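PDB 3KXR: magnesium transporter, putative from Shewanella oneidensis MR-1, which probably transports magnesium or other cations across the membrane as an SLC41A-family protein, this fragment holding its paired CBS domains. Local coordinates for residues 86-100 with 148-162. Sequence-based numbering, arbitrary orientation.
Sequences DCNDNLFIVDEADKY and IELPVIDDAGELIGR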
# COMPACT_ATOMS: atom_id res chain seq x y z
N ASP A 86 18.70 14.31 -6.26
CA ASP A 86 19.23 15.50 -5.63
C ASP A 86 20.57 15.22 -4.92
O ASP A 86 20.73 14.20 -4.25
CB ASP A 86 18.20 16.03 -4.62
CG ASP A 86 18.52 17.42 -4.14
OD1 ASP A 86 18.95 18.27 -4.94
OD2 ASP A 86 18.34 17.68 -2.94
N CYS A 87 21.52 16.13 -5.08
CA CYS A 87 22.78 16.06 -4.37
C CYS A 87 23.44 14.74 -4.47
O CYS A 87 23.77 14.13 -3.46
CB CYS A 87 22.58 16.32 -2.89
SG CYS A 87 22.46 18.00 -2.55
N ASN A 88 23.64 14.29 -5.69
CA ASN A 88 24.14 12.98 -5.88
C ASN A 88 25.29 13.01 -6.81
O ASN A 88 25.15 13.40 -7.95
CB ASN A 88 23.06 12.11 -6.47
CG ASN A 88 23.55 10.71 -6.77
OD1 ASN A 88 23.35 10.23 -7.89
ND2 ASN A 88 24.19 10.05 -5.78
N ASP A 89 26.45 12.62 -6.32
CA ASP A 89 27.52 12.27 -7.24
C ASP A 89 28.43 11.16 -6.73
O ASP A 89 29.55 11.03 -7.19
CB ASP A 89 28.32 13.51 -7.61
CG ASP A 89 29.23 13.93 -6.52
OD1 ASP A 89 29.07 13.40 -5.38
OD2 ASP A 89 30.12 14.76 -6.81
N ASN A 90 27.91 10.35 -5.81
CA ASN A 90 28.61 9.21 -5.27
C ASN A 90 27.69 8.02 -5.27
O ASN A 90 26.47 8.15 -5.30
CB ASN A 90 29.12 9.49 -3.86
CG ASN A 90 30.29 10.41 -3.85
OD1 ASN A 90 30.98 10.54 -4.84
ND2 ASN A 90 30.52 11.07 -2.74
N LEU A 91 28.29 6.85 -5.18
CA LEU A 91 27.52 5.62 -5.14
C LEU A 91 28.15 4.69 -4.10
O LEU A 91 29.38 4.63 -3.96
CB LEU A 91 27.50 5.04 -6.55
CG LEU A 91 26.78 3.76 -6.91
CD1 LEU A 91 26.43 3.79 -8.40
CD2 LEU A 91 27.72 2.64 -6.58
N PHE A 92 27.31 4.03 -3.32
CA PHE A 92 27.78 3.30 -2.16
C PHE A 92 27.79 1.81 -2.42
O PHE A 92 26.88 1.29 -3.05
CB PHE A 92 26.89 3.65 -0.97
CG PHE A 92 26.80 5.12 -0.74
CD1 PHE A 92 27.96 5.88 -0.66
CD2 PHE A 92 25.58 5.76 -0.66
CE1 PHE A 92 27.89 7.26 -0.48
CE2 PHE A 92 25.51 7.15 -0.48
CZ PHE A 92 26.66 7.89 -0.39
N ILE A 93 28.84 1.14 -1.96
CA ILE A 93 29.00 -0.29 -2.18
C ILE A 93 28.82 -1.01 -0.89
O ILE A 93 29.43 -0.64 0.12
CB ILE A 93 30.40 -0.64 -2.73
CG1 ILE A 93 30.68 0.17 -3.99
CG2 ILE A 93 30.54 -2.14 -3.03
CD1 ILE A 93 29.68 -0.02 -5.09
N VAL A 94 28.00 -2.06 -0.92
CA VAL A 94 27.76 -2.87 0.26
C VAL A 94 28.07 -4.33 -0.04
O VAL A 94 28.03 -4.78 -1.20
CB VAL A 94 26.27 -2.75 0.73
CG1 VAL A 94 25.97 -1.31 1.20
CG2 VAL A 94 25.31 -3.20 -0.35
N ASP A 95 28.38 -5.10 1.01
CA ASP A 95 28.51 -6.54 0.86
C ASP A 95 27.15 -7.21 0.95
O ASP A 95 26.12 -6.53 1.03
CB ASP A 95 29.50 -7.12 1.87
CG ASP A 95 29.00 -7.10 3.30
OD1 ASP A 95 27.80 -6.87 3.59
OD2 ASP A 95 29.88 -7.38 4.14
N GLU A 96 27.13 -8.54 0.95
CA GLU A 96 25.86 -9.24 0.89
C GLU A 96 25.08 -9.19 2.21
O GLU A 96 23.91 -9.52 2.21
CB GLU A 96 26.06 -10.68 0.43
CG GLU A 96 26.32 -11.65 1.53
CD GLU A 96 26.43 -13.08 1.03
OE1 GLU A 96 26.34 -13.29 -0.23
OE2 GLU A 96 26.60 -13.99 1.90
N ALA A 97 25.70 -8.80 3.31
CA ALA A 97 24.97 -8.55 4.56
C ALA A 97 24.65 -7.06 4.71
O ALA A 97 24.27 -6.61 5.78
CB ALA A 97 25.78 -9.04 5.76
N ASP A 98 24.80 -6.29 3.64
CA ASP A 98 24.44 -4.85 3.62
C ASP A 98 25.41 -3.97 4.41
O ASP A 98 25.07 -2.84 4.73
CB ASP A 98 23.01 -4.61 4.16
CG ASP A 98 22.01 -4.23 3.08
OD1 ASP A 98 22.15 -3.16 2.43
OD2 ASP A 98 21.02 -4.99 2.90
N LYS A 99 26.59 -4.49 4.74
CA LYS A 99 27.60 -3.68 5.41
C LYS A 99 28.19 -2.72 4.43
O LYS A 99 28.59 -3.11 3.35
CB LYS A 99 28.73 -4.56 5.97
CG LYS A 99 28.23 -5.68 6.86
CD LYS A 99 27.65 -5.17 8.21
CE LYS A 99 26.87 -6.28 8.98
NZ LYS A 99 25.37 -6.03 9.01
N TYR A 100 28.24 -1.45 4.81
CA TYR A 100 28.88 -0.46 3.99
C TYR A 100 30.34 -0.81 3.86
O TYR A 100 30.99 -0.99 4.85
CB TYR A 100 28.76 0.90 4.65
CG TYR A 100 29.59 2.00 4.03
CD1 TYR A 100 29.20 2.61 2.85
CD2 TYR A 100 30.72 2.47 4.65
CE1 TYR A 100 29.93 3.62 2.28
CE2 TYR A 100 31.48 3.49 4.08
CZ TYR A 100 31.05 4.06 2.90
OH TYR A 100 31.80 5.07 2.33
N ILE A 148 28.85 16.19 -1.50
CA ILE A 148 27.51 16.75 -1.44
C ILE A 148 26.52 15.77 -0.79
O ILE A 148 25.31 16.05 -0.68
CB ILE A 148 27.04 17.28 -2.84
CG1 ILE A 148 26.98 16.17 -3.90
CG2 ILE A 148 27.97 18.39 -3.30
CD1 ILE A 148 26.31 16.63 -5.32
N GLU A 149 27.03 14.63 -0.33
CA GLU A 149 26.21 13.70 0.41
C GLU A 149 27.13 12.81 1.18
O GLU A 149 28.26 12.57 0.75
CB GLU A 149 25.39 12.84 -0.57
CG GLU A 149 26.27 12.00 -1.51
CD GLU A 149 25.52 11.29 -2.64
OE1 GLU A 149 24.48 10.64 -2.39
OE2 GLU A 149 26.03 11.35 -3.79
N LEU A 150 26.64 12.27 2.28
CA LEU A 150 27.40 11.24 2.96
C LEU A 150 26.51 10.06 3.31
O LEU A 150 25.34 10.24 3.65
CB LEU A 150 28.01 11.78 4.25
CG LEU A 150 29.25 12.69 4.17
CD1 LEU A 150 29.64 13.19 5.58
CD2 LEU A 150 30.41 11.94 3.50
N PRO A 151 27.05 8.84 3.25
CA PRO A 151 26.33 7.68 3.71
C PRO A 151 26.21 7.64 5.22
O PRO A 151 27.13 8.09 5.94
CB PRO A 151 27.20 6.51 3.22
CG PRO A 151 28.54 7.07 3.21
CD PRO A 151 28.44 8.51 2.90
N VAL A 152 25.10 7.09 5.68
CA VAL A 152 24.86 6.87 7.08
C VAL A 152 24.78 5.37 7.37
O VAL A 152 24.10 4.62 6.67
CB VAL A 152 23.57 7.57 7.51
CG1 VAL A 152 23.31 7.30 8.98
CG2 VAL A 152 23.67 9.08 7.24
N ILE A 153 25.51 4.93 8.38
CA ILE A 153 25.47 3.53 8.80
C ILE A 153 24.90 3.41 10.22
O ILE A 153 24.98 4.33 11.03
CB ILE A 153 26.87 2.87 8.73
CG1 ILE A 153 27.87 3.60 9.63
CG2 ILE A 153 27.37 2.79 7.28
CD1 ILE A 153 29.13 2.82 9.85
N ASP A 154 24.31 2.26 10.50
CA ASP A 154 23.75 1.99 11.80
C ASP A 154 24.86 1.43 12.67
O ASP A 154 25.98 1.38 12.23
CB ASP A 154 22.52 1.06 11.70
CG ASP A 154 22.87 -0.37 11.37
OD1 ASP A 154 24.07 -0.72 11.40
OD2 ASP A 154 21.92 -1.16 11.10
N ASP A 155 24.58 1.04 13.91
CA ASP A 155 25.66 0.55 14.79
C ASP A 155 26.12 -0.87 14.42
O ASP A 155 27.15 -1.29 14.91
CB ASP A 155 25.26 0.61 16.28
CG ASP A 155 23.92 -0.06 16.56
OD1 ASP A 155 23.29 -0.57 15.60
OD2 ASP A 155 23.48 -0.06 17.74
N ALA A 156 25.35 -1.59 13.60
CA ALA A 156 25.78 -2.89 13.05
C ALA A 156 26.68 -2.78 11.80
O ALA A 156 27.14 -3.79 11.27
CB ALA A 156 24.55 -3.74 12.70
N GLY A 157 26.92 -1.55 11.31
CA GLY A 157 27.72 -1.31 10.10
C GLY A 157 26.93 -1.27 8.80
O GLY A 157 27.52 -1.11 7.74
N GLU A 158 25.61 -1.42 8.89
CA GLU A 158 24.76 -1.48 7.71
C GLU A 158 24.45 -0.10 7.19
O GLU A 158 24.09 0.81 7.94
CB GLU A 158 23.43 -2.18 7.99
CG GLU A 158 23.58 -3.63 8.43
CD GLU A 158 22.23 -4.38 8.52
OE1 GLU A 158 21.16 -3.82 8.12
OE2 GLU A 158 22.27 -5.54 8.97
N LEU A 159 24.56 0.03 5.89
CA LEU A 159 24.23 1.27 5.21
C LEU A 159 22.73 1.45 5.28
O LEU A 159 22.02 0.69 4.68
CB LEU A 159 24.65 1.17 3.74
CG LEU A 159 24.36 2.38 2.88
CD1 LEU A 159 25.02 3.59 3.55
CD2 LEU A 159 24.86 2.12 1.46
N ILE A 160 22.25 2.43 6.03
CA ILE A 160 20.81 2.64 6.10
C ILE A 160 20.29 3.77 5.22
O ILE A 160 19.08 3.88 5.00
CB ILE A 160 20.34 2.83 7.52
CG1 ILE A 160 20.85 4.16 8.07
CG2 ILE A 160 20.78 1.63 8.39
CD1 ILE A 160 20.56 4.33 9.56
N GLY A 161 21.17 4.62 4.70
CA GLY A 161 20.73 5.75 3.86
C GLY A 161 21.79 6.83 3.74
O GLY A 161 22.96 6.59 4.01
N ARG A 162 21.38 8.03 3.35
CA ARG A 162 22.34 9.11 3.19
C ARG A 162 21.78 10.42 3.72
O ARG A 162 20.58 10.55 3.90
CB ARG A 162 22.68 9.28 1.72
CG ARG A 162 21.60 9.98 0.96
CD ARG A 162 21.82 9.93 -0.53
NE ARG A 162 20.74 10.62 -1.21
CZ ARG A 162 20.85 11.60 -2.10
NH1 ARG A 162 22.03 12.09 -2.51
NH2 ARG A 162 19.76 12.12 -2.61
O HOH W 1 29.48 13.69 -2.73
O HOH W 2 24.07 8.01 -3.68
O HOH W 3 29.71 10.40 -0.15
O HOH W 4 30.11 -0.74 7.42
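Phe92 and Pro151 meet where the two CBS domains of the chain pack sheet on sheet into a CBS pair: Pro151 CB stands 3.8 Å from the Phe92 ring centroid and 10° off its normal, a CH-pi contact over the face. Strands 90-94 and 149-153 diverge by 21°, their axes 8.6 Å apart, a spacing bridged by side chains. Leu159, its CG anti to the backbone N (chi1 179°), sends CD2 to within 3.5 Å of Phe92 CB and also against Val94.

At one end of this apolar centre the Glu149 carboxylate is buried and densely bonded. Its OE2 accepts from Asn88 ND2 through the syn lone pair and from Asp89 N and Asn90 N, both at 2.9 Å. Arg162 NH1 reaches OE1 from above the carboxylate plane in a 2.8 Å salt bridge, and with NH2 also grips Asp86 O end-on. A glutamine here would probably cost Arg162 its charge partner and turn an NH2 toward donors that need an acceptor.

The opposite end, with Ala97 and Ala156 exposed, is more solvent-open, yet its turns share a single bridge, Lys99 with Glu158, flanked by Leu159 N to Asp98 O (3.1 Å) and Tyr100 N to Gly157 O (3.0 Å). Beside it, a water donates to both Tyr100 O and Gly157 O, the latter at 2.6 Å.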